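Local atomic coordinates of geranyltranstransferase (Methylococcus capsulatus, PDB entry 3TS7), a protein that probably makes farnesyl diphosphate as a magnesium-dependent prenyl transferase of the FPP/GGPP synthase family. Residues B[214-217]-B[218-222]. Numbering follows the deposited sequence.
Sequences LDHY and AKCIG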
loop_
_atom_site.group_PDB
_atom_site.type_symbol
_atom_site.label_atom_id
_atom_site.label_comp_id
_atom_site.label_asym_id
_atom_site.label_seq_id
_atom_site.Cartn_x
_atom_site.Cartn_y
_atom_site.Cartn_z
ATOM N N LEU B 214 -5.708 0.415 25.799
ATOM C CA LEU B 214 -6.618 0.173 24.700
ATOM C C LEU B 214 -5.963 -0.715 23.645
ATOM O O LEU B 214 -6.645 -1.519 23.002
ATOM C CB LEU B 214 -7.098 1.496 24.086
ATOM C CG LEU B 214 -8.137 2.246 24.926
ATOM C CD1 LEU B 214 -8.214 3.724 24.509
ATOM C CD2 LEU B 214 -9.483 1.574 24.795
ATOM N N ASP B 215 -4.671 -0.531 23.451
ATOM C CA ASP B 215 -3.872 -1.491 22.661
ATOM C C ASP B 215 -3.928 -2.921 23.221
ATOM O O ASP B 215 -4.157 -3.883 22.464
ATOM C CB ASP B 215 -2.420 -1.041 22.547
ATOM C CG ASP B 215 -1.620 -1.969 21.653
ATOM O OD1 ASP B 215 -1.955 -2.095 20.447
ATOM O OD2 ASP B 215 -0.696 -2.602 22.164
ATOM N N HIS B 216 -3.750 -3.064 24.537
ATOM C CA HIS B 216 -3.922 -4.399 25.176
ATOM C C HIS B 216 -5.324 -4.958 25.016
ATOM O O HIS B 216 -5.485 -6.150 24.740
ATOM C CB HIS B 216 -3.481 -4.403 26.653
ATOM C CG HIS B 216 -3.149 -5.774 27.163
ATOM N ND1 HIS B 216 -2.102 -6.519 26.660
ATOM C CD2 HIS B 216 -3.741 -6.549 28.102
ATOM C CE1 HIS B 216 -2.060 -7.689 27.273
ATOM N NE2 HIS B 216 -3.040 -7.731 28.156
ATOM N N TYR B 217 -6.350 -4.103 25.136
ATOM C CA TYR B 217 -7.730 -4.504 24.823
ATOM C C TYR B 217 -7.810 -5.041 23.390
ATOM O O TYR B 217 -8.424 -6.098 23.121
ATOM C CB TYR B 217 -8.696 -3.303 25.017
ATOM C CG TYR B 217 -10.060 -3.477 24.418
ATOM C CD1 TYR B 217 -11.097 -4.074 25.147
ATOM C CD2 TYR B 217 -10.332 -3.051 23.122
ATOM C CE1 TYR B 217 -12.350 -4.241 24.592
ATOM C CE2 TYR B 217 -11.581 -3.209 22.564
ATOM C CZ TYR B 217 -12.591 -3.792 23.302
ATOM O OH TYR B 217 -13.834 -3.960 22.736
ATOM N N ALA B 218 -7.212 -4.286 22.468
ATOM C CA ALA B 218 -7.239 -4.626 21.037
ATOM C C ALA B 218 -6.529 -5.963 20.751
ATOM O O ALA B 218 -7.091 -6.847 20.069
ATOM C CB ALA B 218 -6.616 -3.469 20.217
ATOM N N LYS B 219 -5.349 -6.115 21.341
ATOM C CA LYS B 219 -4.532 -7.342 21.215
ATOM C C LYS B 219 -5.275 -8.580 21.730
ATOM O O LYS B 219 -5.332 -9.618 21.050
ATOM C CB LYS B 219 -3.201 -7.177 21.959
ATOM C CG LYS B 219 -2.297 -8.416 21.869
ATOM C CD LYS B 219 -0.987 -8.212 22.579
ATOM C CE LYS B 219 -0.013 -9.353 22.271
ATOM N NZ LYS B 219 1.294 -9.087 22.921
ATOM N N CYS B 220 -5.890 -8.440 22.912
ATOM C CA CYS B 220 -6.624 -9.546 23.538
ATOM C C CYS B 220 -7.889 -9.916 22.767
ATOM O O CYS B 220 -8.153 -11.095 22.573
ATOM C CB CYS B 220 -6.915 -9.252 25.024
ATOM S SG CYS B 220 -5.450 -9.086 26.040
ATOM N N ILE B 221 -8.671 -8.946 22.278
ATOM C CA ILE B 221 -9.841 -9.365 21.500
ATOM C C ILE B 221 -9.468 -10.010 20.149
ATOM O O ILE B 221 -10.158 -10.922 19.683
ATOM C CB ILE B 221 -10.949 -8.286 21.320
ATOM C CG1 ILE B 221 -10.537 -7.193 20.356
ATOM C CG2 ILE B 221 -11.392 -7.692 22.688
ATOM C CD1 ILE B 221 -11.616 -6.116 20.214
ATOM N N GLY B 222 -8.369 -9.540 19.555
ATOM C CA GLY B 222 -7.883 -10.065 18.281
ATOM C C GLY B 222 -7.505 -11.536 18.437
ATOM O O GLY B 222 -7.892 -12.369 17.625
#
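The ring of Y217 overlaps the two methyl groups of I221, one helical turn further on. I221 CG2 lies over one ring face, 4.2 Å from the Y217 ring centroid and 17° off the normal, a CH-pi contact set toward the rim. I221 CD1 adds a second touch, 3.7 Å from Y217 CE2. With I221 CG1 between the backbone N and the carbonyl carbon (chi1 73°), CG2 is anti to that carbon and lies over the ring; the extended chi2 (-178°) carries CD1 to the Y217 CE2 side. A similar i to i+4 pairing joins H216 and C220. C220 SG rests over a face of the imidazole, 3.5 Å from H216 NE2, a sulfur-aromatic contact. Both pairs belong to helix 208-237 of the all-helical isoprenoid synthase fold. The backbone bonds are regular alpha-helical ones, such as K219 N to D215 O at 2.8 Å. Helices 262-279 and 288-298 pack against I221, and Y217 meets L293 and A294 of the latter. The Y217 hydroxyl is hydrogen-bonded to L290 O. A leucine in place of Y217 would probably leave that carbonyl without this partner and I221 CG2 without a ring face to lie on. D215 turns elsewhere, to a salt bridge with R193 of helix 177-201.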